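Long-range contacts in penaeus monodon metallodensovirus major capsid protein (Penaeus monodon metallodensovirus, PDB 6WH7), which builds the icosahedral shell of this shrimp densovirus from sixty copies, a capsid that probably encloses and protects the viral genome: residues Y52-Y60 against F301-Q309; H222-F230 against K358-F366. All coordinates share one frame; numbering follows the deposited sequence.

Interaction 1: Y52-Y60 against F301-Q309; sequences YIALSMVVY and FRLWEQGVQ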
loop_
_atom_site.group_PDB
_atom_site.type_symbol
_atom_site.label_atom_id
_atom_site.label_comp_id
_atom_site.label_asym_id
_atom_site.label_seq_id
_atom_site.Cartn_x
_atom_site.Cartn_y
_atom_site.Cartn_z
ATOM N N TYR A 52 72.142 -14.068 -48.847
ATOM C CA TYR A 52 72.105 -14.632 -50.186
ATOM C C TYR A 52 71.330 -15.936 -50.271
ATOM O O TYR A 52 71.181 -16.475 -51.368
ATOM C CB TYR A 52 73.517 -14.867 -50.718
ATOM C CG TYR A 52 74.291 -13.618 -51.030
ATOM C CD1 TYR A 52 73.644 -12.472 -51.445
ATOM C CD2 TYR A 52 75.669 -13.611 -50.990
ATOM C CE1 TYR A 52 74.341 -11.342 -51.754
ATOM C CE2 TYR A 52 76.375 -12.486 -51.307
ATOM C CZ TYR A 52 75.704 -11.353 -51.690
ATOM O OH TYR A 52 76.399 -10.217 -52.007
ATOM N N ILE A 53 70.839 -16.464 -49.154
ATOM C CA ILE A 53 70.149 -17.745 -49.211
ATOM C C ILE A 53 68.721 -17.579 -49.700
ATOM O O ILE A 53 68.228 -18.401 -50.476
ATOM C CB ILE A 53 70.200 -18.449 -47.847
ATOM C CG1 ILE A 53 71.604 -18.953 -47.560
ATOM C CG2 ILE A 53 69.224 -19.597 -47.799
ATOM C CD1 ILE A 53 71.736 -19.553 -46.196
ATOM N N ALA A 54 68.044 -16.513 -49.271
ATOM C CA ALA A 54 66.612 -16.384 -49.522
ATOM C C ALA A 54 66.284 -16.475 -51.002
ATOM O O ALA A 54 65.329 -17.154 -51.391
ATOM C CB ALA A 54 66.097 -15.071 -48.946
ATOM N N LEU A 55 67.062 -15.803 -51.846
ATOM C CA LEU A 55 66.790 -15.808 -53.275
ATOM C C LEU A 55 67.206 -17.099 -53.958
ATOM O O LEU A 55 66.638 -17.439 -54.997
ATOM C CB LEU A 55 67.488 -14.633 -53.946
ATOM C CG LEU A 55 66.909 -13.252 -53.681
ATOM C CD1 LEU A 55 67.849 -12.209 -54.205
ATOM C CD2 LEU A 55 65.586 -13.141 -54.389
ATOM N N SER A 56 68.187 -17.814 -53.425
ATOM C CA SER A 56 68.531 -19.099 -54.005
ATOM C C SER A 56 67.511 -20.170 -53.666
ATOM O O SER A 56 67.436 -21.179 -54.370
ATOM C CB SER A 56 69.912 -19.542 -53.534
ATOM O OG SER A 56 69.914 -19.772 -52.139
ATOM N N MET A 57 66.735 -19.978 -52.606
ATOM C CA MET A 57 65.729 -20.946 -52.209
ATOM C C MET A 57 64.349 -20.679 -52.778
ATOM O O MET A 57 63.472 -21.529 -52.627
ATOM C CB MET A 57 65.609 -21.006 -50.687
ATOM C CG MET A 57 66.732 -21.704 -49.988
ATOM S SD MET A 57 66.362 -21.741 -48.241
ATOM C CE MET A 57 64.938 -22.820 -48.259
ATOM N N VAL A 58 64.113 -19.531 -53.404
ATOM C CA VAL A 58 62.769 -19.236 -53.876
ATOM C C VAL A 58 62.431 -20.162 -55.033
ATOM O O VAL A 58 63.215 -20.325 -55.975
ATOM C CB VAL A 58 62.625 -17.755 -54.252
ATOM C CG1 VAL A 58 63.609 -17.364 -55.302
ATOM C CG2 VAL A 58 61.230 -17.486 -54.749
ATOM N N VAL A 59 61.275 -20.806 -54.941
ATOM C CA VAL A 59 60.838 -21.801 -55.908
ATOM C C VAL A 59 59.844 -21.153 -56.852
ATOM O O VAL A 59 58.849 -20.569 -56.415
ATOM C CB VAL A 59 60.212 -23.016 -55.210
ATOM C CG1 VAL A 59 59.651 -23.963 -56.227
ATOM C CG2 VAL A 59 61.238 -23.707 -54.356
ATOM N N TYR A 60 60.109 -21.261 -58.143
ATOM C CA TYR A 60 59.233 -20.728 -59.165
ATOM C C TYR A 60 58.520 -21.874 -59.855
ATOM O O TYR A 60 59.081 -22.954 -60.028
ATOM C CB TYR A 60 60.018 -19.932 -60.185
ATOM C CG TYR A 60 60.804 -18.799 -59.610
ATOM C CD1 TYR A 60 60.257 -17.543 -59.487
ATOM C CD2 TYR A 60 62.099 -18.994 -59.181
ATOM C CE1 TYR A 60 60.979 -16.515 -58.962
ATOM C CE2 TYR A 60 62.817 -17.978 -58.649
ATOM C CZ TYR A 60 62.263 -16.739 -58.546
ATOM O OH TYR A 60 62.997 -15.713 -58.015
ATOM N N PHE A 301 60.999 -24.631 -60.650
ATOM C CA PHE A 301 62.404 -24.383 -60.893
ATOM C C PHE A 301 62.934 -23.409 -59.861
ATOM O O PHE A 301 62.190 -22.786 -59.105
ATOM C CB PHE A 301 62.667 -23.884 -62.316
ATOM C CG PHE A 301 61.973 -22.609 -62.664
ATOM C CD1 PHE A 301 62.610 -21.399 -62.513
ATOM C CD2 PHE A 301 60.687 -22.623 -63.160
ATOM C CE1 PHE A 301 61.981 -20.237 -62.854
ATOM C CE2 PHE A 301 60.053 -21.460 -63.493
ATOM C CZ PHE A 301 60.698 -20.268 -63.348
ATOM N N ARG A 302 64.252 -23.318 -59.829
ATOM C CA ARG A 302 64.961 -22.613 -58.783
ATOM C C ARG A 302 66.195 -21.983 -59.402
ATOM O O ARG A 302 66.780 -22.531 -60.336
ATOM C CB ARG A 302 65.279 -23.579 -57.642
ATOM C CG ARG A 302 66.179 -23.051 -56.599
ATOM C CD ARG A 302 66.346 -24.035 -55.473
ATOM N NE ARG A 302 65.250 -23.993 -54.519
ATOM C CZ ARG A 302 65.162 -24.787 -53.463
ATOM N NH1 ARG A 302 66.082 -25.706 -53.251
ATOM N NH2 ARG A 302 64.152 -24.670 -52.625
ATOM N N LEU A 303 66.568 -20.814 -58.898
ATOM C CA LEU A 303 67.558 -19.978 -59.551
ATOM C C LEU A 303 68.940 -20.169 -58.950
ATOM O O LEU A 303 69.150 -20.931 -58.008
ATOM C CB LEU A 303 67.164 -18.508 -59.472
ATOM C CG LEU A 303 65.839 -18.217 -60.148
ATOM C CD1 LEU A 303 65.553 -16.756 -60.169
ATOM C CD2 LEU A 303 65.879 -18.750 -61.493
ATOM N N TRP A 304 69.891 -19.441 -59.515
ATOM C CA TRP A 304 71.297 -19.518 -59.173
ATOM C C TRP A 304 71.599 -18.787 -57.871
ATOM O O TRP A 304 70.811 -17.978 -57.379
ATOM C CB TRP A 304 72.130 -18.953 -60.311
ATOM C CG TRP A 304 71.945 -19.742 -61.542
ATOM C CD1 TRP A 304 71.112 -19.457 -62.571
ATOM C CD2 TRP A 304 72.572 -20.981 -61.862
ATOM N NE1 TRP A 304 71.198 -20.425 -63.528
ATOM C CE2 TRP A 304 72.089 -21.377 -63.114
ATOM C CE3 TRP A 304 73.506 -21.786 -61.216
ATOM C CZ2 TRP A 304 72.504 -22.541 -63.733
ATOM C CZ3 TRP A 304 73.913 -22.937 -61.831
ATOM C CH2 TRP A 304 73.417 -23.307 -63.075
ATOM N N GLU A 305 72.759 -19.105 -57.307
ATOM C CA GLU A 305 73.202 -18.482 -56.070
ATOM C C GLU A 305 73.388 -16.984 -56.243
ATOM O O GLU A 305 73.887 -16.515 -57.266
ATOM C CB GLU A 305 74.517 -19.101 -55.612
ATOM C CG GLU A 305 74.426 -20.551 -55.250
ATOM C CD GLU A 305 74.568 -21.455 -56.448
ATOM O OE1 GLU A 305 74.705 -20.944 -57.575
ATOM O OE2 GLU A 305 74.540 -22.681 -56.263
ATOM N N GLN A 306 72.988 -16.230 -55.230
ATOM C CA GLN A 306 73.262 -14.807 -55.220
ATOM C C GLN A 306 74.717 -14.542 -54.868
ATOM O O GLN A 306 75.413 -15.384 -54.301
ATOM C CB GLN A 306 72.355 -14.084 -54.236
ATOM C CG GLN A 306 70.919 -14.107 -54.629
ATOM C CD GLN A 306 70.701 -13.519 -55.992
ATOM O OE1 GLN A 306 71.360 -12.566 -56.377
ATOM N NE2 GLN A 306 69.766 -14.084 -56.732
ATOM N N GLY A 307 75.171 -13.358 -55.219
ATOM C CA GLY A 307 76.512 -12.958 -54.887
ATOM C C GLY A 307 77.504 -13.339 -55.956
ATOM O O GLY A 307 77.164 -13.740 -57.069
ATOM N N VAL A 308 78.778 -13.202 -55.591
ATOM C CA VAL A 308 79.850 -13.543 -56.507
ATOM C C VAL A 308 79.845 -15.028 -56.812
ATOM O O VAL A 308 80.338 -15.445 -57.861
ATOM C CB VAL A 308 81.192 -13.081 -55.916
ATOM C CG1 VAL A 308 82.337 -13.389 -56.851
ATOM C CG2 VAL A 308 81.132 -11.615 -55.615
ATOM N N GLN A 309 79.262 -15.839 -55.935
ATOM C CA GLN A 309 79.165 -17.268 -56.195
ATOM C C GLN A 309 78.423 -17.555 -57.489
ATOM O O GLN A 309 78.713 -18.550 -58.159
ATOM C CB GLN A 309 78.462 -17.953 -55.032
ATOM C CG GLN A 309 78.519 -19.450 -55.081
ATOM C CD GLN A 309 77.882 -20.067 -53.877
ATOM O OE1 GLN A 309 77.364 -19.368 -53.017
ATOM N NE2 GLN A 309 77.958 -21.376 -53.777
#

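Interaction 2: H222-F230 against K358-F366; sequences HDLDLGFWF and KGGKMSMLF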
loop_
_atom_site.group_PDB
_atom_site.type_symbol
_atom_site.label_atom_id
_atom_site.label_comp_id
_atom_site.label_asym_id
_atom_site.label_seq_id
_atom_site.Cartn_x
_atom_site.Cartn_y
_atom_site.Cartn_z
ATOM N N HIS A 222 48.926 -36.848 -61.925
ATOM C CA HIS A 222 49.827 -37.496 -60.988
ATOM C C HIS A 222 50.650 -36.423 -60.308
ATOM O O HIS A 222 51.351 -35.663 -60.979
ATOM C CB HIS A 222 50.732 -38.490 -61.699
ATOM C CG HIS A 222 51.620 -39.263 -60.781
ATOM N ND1 HIS A 222 51.134 -40.147 -59.847
ATOM C CD2 HIS A 222 52.966 -39.292 -60.660
ATOM C CE1 HIS A 222 52.142 -40.684 -59.188
ATOM N NE2 HIS A 222 53.265 -40.182 -59.662
ATOM N N ASP A 223 50.576 -36.366 -58.989
ATOM C CA ASP A 223 51.401 -35.458 -58.218
ATOM C C ASP A 223 52.739 -36.104 -57.913
ATOM O O ASP A 223 52.817 -37.298 -57.626
ATOM C CB ASP A 223 50.717 -35.063 -56.914
ATOM C CG ASP A 223 49.576 -34.107 -57.121
ATOM O OD1 ASP A 223 49.481 -33.520 -58.213
ATOM O OD2 ASP A 223 48.773 -33.931 -56.183
ATOM N N LEU A 224 53.792 -35.304 -57.977
ATOM C CA LEU A 224 55.126 -35.715 -57.573
ATOM C C LEU A 224 55.542 -34.874 -56.382
ATOM O O LEU A 224 55.554 -33.644 -56.467
ATOM C CB LEU A 224 56.135 -35.536 -58.704
ATOM C CG LEU A 224 56.325 -36.605 -59.762
ATOM C CD1 LEU A 224 55.102 -36.737 -60.604
ATOM C CD2 LEU A 224 57.491 -36.217 -60.607
ATOM N N ASP A 225 55.873 -35.525 -55.281
ATOM C CA ASP A 225 56.550 -34.858 -54.177
ATOM C C ASP A 225 57.949 -35.449 -54.129
ATOM O O ASP A 225 58.148 -36.558 -53.634
ATOM C CB ASP A 225 55.809 -35.063 -52.864
ATOM C CG ASP A 225 56.355 -34.205 -51.753
ATOM O OD1 ASP A 225 57.225 -33.360 -52.029
ATOM O OD2 ASP A 225 55.919 -34.374 -50.598
ATOM N N LEU A 226 58.917 -34.686 -54.605
ATOM C CA LEU A 226 60.310 -35.088 -54.633
ATOM C C LEU A 226 61.040 -34.316 -53.549
ATOM O O LEU A 226 60.828 -33.112 -53.387
ATOM C CB LEU A 226 60.930 -34.795 -56.001
ATOM C CG LEU A 226 60.428 -35.553 -57.228
ATOM C CD1 LEU A 226 60.892 -34.886 -58.481
ATOM C CD2 LEU A 226 60.967 -36.947 -57.212
ATOM N N GLY A 227 61.872 -34.999 -52.791
ATOM C CA GLY A 227 62.674 -34.218 -51.884
ATOM C C GLY A 227 63.876 -33.583 -52.523
ATOM O O GLY A 227 64.693 -32.967 -51.836
ATOM N N PHE A 228 64.007 -33.717 -53.835
ATOM C CA PHE A 228 65.201 -33.316 -54.548
ATOM C C PHE A 228 64.788 -32.672 -55.857
ATOM O O PHE A 228 63.619 -32.681 -56.236
ATOM C CB PHE A 228 66.125 -34.505 -54.795
ATOM C CG PHE A 228 65.525 -35.557 -55.659
ATOM C CD1 PHE A 228 65.762 -35.575 -57.010
ATOM C CD2 PHE A 228 64.694 -36.506 -55.126
ATOM C CE1 PHE A 228 65.216 -36.534 -57.793
ATOM C CE2 PHE A 228 64.137 -37.461 -55.914
ATOM C CZ PHE A 228 64.399 -37.474 -57.251
ATOM N N TRP A 229 65.764 -32.106 -56.541
ATOM C CA TRP A 229 65.574 -31.393 -57.789
ATOM C C TRP A 229 66.365 -32.093 -58.883
ATOM O O TRP A 229 67.057 -33.077 -58.641
ATOM C CB TRP A 229 66.024 -29.949 -57.620
ATOM C CG TRP A 229 65.192 -29.205 -56.657
ATOM C CD1 TRP A 229 65.249 -29.290 -55.308
ATOM C CD2 TRP A 229 64.250 -28.181 -56.953
ATOM N NE1 TRP A 229 64.355 -28.432 -54.741
ATOM C CE2 TRP A 229 63.735 -27.728 -55.733
ATOM C CE3 TRP A 229 63.776 -27.615 -58.132
ATOM C CZ2 TRP A 229 62.774 -26.740 -55.658
ATOM C CZ3 TRP A 229 62.827 -26.641 -58.054
ATOM C CH2 TRP A 229 62.333 -26.209 -56.830
ATOM N N PHE A 230 66.263 -31.575 -60.097
ATOM C CA PHE A 230 67.018 -32.085 -61.228
ATOM C C PHE A 230 67.801 -30.950 -61.861
ATOM O O PHE A 230 67.314 -29.824 -61.949
ATOM C CB PHE A 230 66.112 -32.729 -62.266
ATOM C CG PHE A 230 65.397 -33.938 -61.770
ATOM C CD1 PHE A 230 66.038 -35.151 -61.709
ATOM C CD2 PHE A 230 64.083 -33.866 -61.377
ATOM C CE1 PHE A 230 65.389 -36.256 -61.254
ATOM C CE2 PHE A 230 63.433 -34.975 -60.926
ATOM C CZ PHE A 230 64.085 -36.171 -60.870
ATOM N N LYS A 358 53.560 -45.591 -48.467
ATOM C CA LYS A 358 53.106 -44.746 -49.557
ATOM C C LYS A 358 52.847 -43.361 -48.992
ATOM O O LYS A 358 52.325 -43.227 -47.884
ATOM C CB LYS A 358 51.828 -45.294 -50.196
ATOM C CG LYS A 358 51.979 -46.661 -50.824
ATOM C CD LYS A 358 50.722 -47.080 -51.550
ATOM C CE LYS A 358 49.532 -47.312 -50.661
ATOM N NZ LYS A 358 49.667 -48.520 -49.841
ATOM N N GLY A 359 53.225 -42.336 -49.725
ATOM C CA GLY A 359 53.013 -40.993 -49.243
ATOM C C GLY A 359 54.105 -40.068 -49.729
ATOM O O GLY A 359 54.838 -40.388 -50.657
ATOM N N GLY A 360 54.195 -38.924 -49.066
ATOM C CA GLY A 360 54.989 -37.823 -49.560
ATOM C C GLY A 360 56.478 -38.076 -49.518
ATOM O O GLY A 360 56.972 -39.071 -48.991
ATOM N N LYS A 361 57.208 -37.127 -50.100
ATOM C CA LYS A 361 58.664 -37.094 -50.079
ATOM C C LYS A 361 59.239 -38.362 -50.691
ATOM O O LYS A 361 59.613 -39.297 -49.978
ATOM C CB LYS A 361 59.199 -36.882 -48.667
ATOM C CG LYS A 361 60.664 -36.507 -48.672
ATOM C CD LYS A 361 61.265 -36.347 -47.290
ATOM C CE LYS A 361 61.620 -37.692 -46.688
ATOM N NZ LYS A 361 62.309 -37.545 -45.384
ATOM N N MET A 362 59.251 -38.428 -52.018
ATOM C CA MET A 362 59.765 -39.589 -52.727
ATOM C C MET A 362 61.234 -39.881 -52.473
ATOM O O MET A 362 61.726 -40.897 -52.968
ATOM C CB MET A 362 59.552 -39.421 -54.223
ATOM C CG MET A 362 58.156 -39.716 -54.671
ATOM S SD MET A 362 58.043 -39.658 -56.452
ATOM C CE MET A 362 57.763 -37.926 -56.653
ATOM N N SER A 363 61.960 -39.034 -51.757
ATOM C CA SER A 363 63.363 -39.312 -51.501
ATOM C C SER A 363 63.714 -38.964 -50.068
ATOM O O SER A 363 63.042 -38.170 -49.418
ATOM C CB SER A 363 64.279 -38.527 -52.430
ATOM O OG SER A 363 64.185 -37.147 -52.154
ATOM N N MET A 364 64.797 -39.556 -49.587
ATOM C CA MET A 364 65.385 -39.185 -48.314
ATOM C C MET A 364 66.877 -39.010 -48.514
ATOM O O MET A 364 67.426 -39.319 -49.571
ATOM C CB MET A 364 65.115 -40.220 -47.218
ATOM C CG MET A 364 65.913 -41.489 -47.332
ATOM S SD MET A 364 65.579 -42.544 -45.925
ATOM C CE MET A 364 66.440 -41.647 -44.647
ATOM N N LEU A 365 67.532 -38.492 -47.496
ATOM C CA LEU A 365 68.949 -38.175 -47.566
ATOM C C LEU A 365 69.651 -39.182 -46.665
ATOM O O LEU A 365 69.444 -39.182 -45.449
ATOM C CB LEU A 365 69.168 -36.732 -47.129
ATOM C CG LEU A 365 70.299 -35.946 -47.756
ATOM C CD1 LEU A 365 70.426 -36.335 -49.200
ATOM C CD2 LEU A 365 69.944 -34.494 -47.664
ATOM N N PHE A 366 70.456 -40.054 -47.257
ATOM C CA PHE A 366 70.852 -41.296 -46.613
ATOM C C PHE A 366 72.325 -41.553 -46.889
ATOM O O PHE A 366 72.781 -41.372 -48.017
ATOM C CB PHE A 366 69.976 -42.435 -47.150
ATOM C CG PHE A 366 70.172 -43.746 -46.472
ATOM C CD1 PHE A 366 69.495 -44.039 -45.308
ATOM C CD2 PHE A 366 71.006 -44.698 -47.009
ATOM C CE1 PHE A 366 69.657 -45.244 -44.689
ATOM C CE2 PHE A 366 71.173 -45.905 -46.386
ATOM C CZ PHE A 366 70.496 -46.176 -45.226
#

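Interaction 1: Y52-Y60 against F301-Q309
Tyr60 lays its CB over one face of the Phe301 ring, 3.5 Å from the ring centroid. The two rings are nearly parallel, with planes at 18°, but slid so far apart that they barely overlap. Phe301 CG sits between its backbone N and carbonyl carbon (chi1 60°), which swings the ring back toward Tyr60. Farther along the tyrosine, CE2 meets Leu303 CD1 at 3.4 Å, the two side chains crossing at about a right angle. The Tyr60 hydroxyl is hydrogen-bonded to the backbone O of Arg61 of a second subunit. Tyr60 and Phe301 also form an antiparallel hydrogen-bonded pair, with Tyr60 N to Phe301 O at 2.8 Å and Phe301 N to Tyr60 O at 2.6 Å.

Arg302 leaves on the other side of the sheet. Its chain is extended up to a bend at chi3 (-81°). CG passes Ser56 O, one guanidinium face lies over Met57 CA, and NH2 gives Met57 O a weak bond of 3.2 Å. The firmer partner is on NH1: the backbone O of Arg352 of a third subunit.

At the far end Gly307 CA lies over the Tyr52 ring, 3.9 Å from its centroid. Gln306 runs its CB past Tyr52 CD1 and its CG against Leu55 CB, both at 3.5 Å. Its amide ends on the backbone of Lys65 and Ala63 of the second subunit.

This is antiparallel strand pairing at one end of the jelly-roll beta-barrel of parvoviral capsid proteins, between strands 59-75 and 287-302, continued as loop-on-helix packing at a subunit interface.

Interaction 2: H222-F230 against K358-F366
The link between strands 218-222 and 229-230 of the jelly-roll capsid protein packs against residues 360-363, where the C-terminal strand 363-368 begins. Its firmest tie is between backbones: Met362 N donates to Asp225 O over 2.7 Å, with an N-H...O angle of 169°. The carboxylate of Asp225 adds a weak bond, OD2 accepting from Lys361 N at 3.1 Å. CG of this aspartate stands anti to its backbone N (chi1 -171°), which carries OD2 across to the loop at Gly360 and Lys361. OD1 makes a salt bridge with Arg356 of a third subunit. The carboxylate therefore joins this loop to a neighbouring chain, and these partners probably stabilise its negative charge.

Met362 CB points toward the 222-230 segment, and the chain bends at chi3 (-86°). Its CE methyl touches two leucines, 3.5 Å from Leu224 CB and 3.4 Å from Leu226 CD2, and lies against the Asp225 backbone. Both leucines cross it at a slant.

Residues 223-228 lead from the jelly-roll sheet to strand 229-230, which pairs in parallel with 327-328. The other segment enters strand 363-368, which pairs antiparallel with 257-262. At the start of that strand, Ser363 meets the Phe228 ring at its edge, with OG near the ring plane and CB 3.4 Å from Phe228 CD2. Phe228 and Ser363 also both touch Val260 of the partner strand. Gly227 N lies 3.2 Å from Ser363 OG, an approach that a side chain on Gly227 would obstruct. The backbone O of Met362 accepts a hydrogen bond from Asn242 ND2.

From the N terminus, residues 52-60 come first and lead into strand 59-75. Residues 222-230 begin at the last residue of strand 218-222 of the same sheet. Residues 301-309 then close the loop of interaction 1 at the end of strand 287-302. Residues 358-366 close the loop of interaction 2 near the C terminus. The segments alternate, so the two loops cross. Interaction 1 ties the short helix 53-57 to the end of the barrel sheet; interaction 2 ties the exit from that sheet to the C-terminal strand. Their centres are about 21 Å apart. Trp229 bridges them, packing on Val59, Phe301 and Arg302. Both contacts also touch the third subunit.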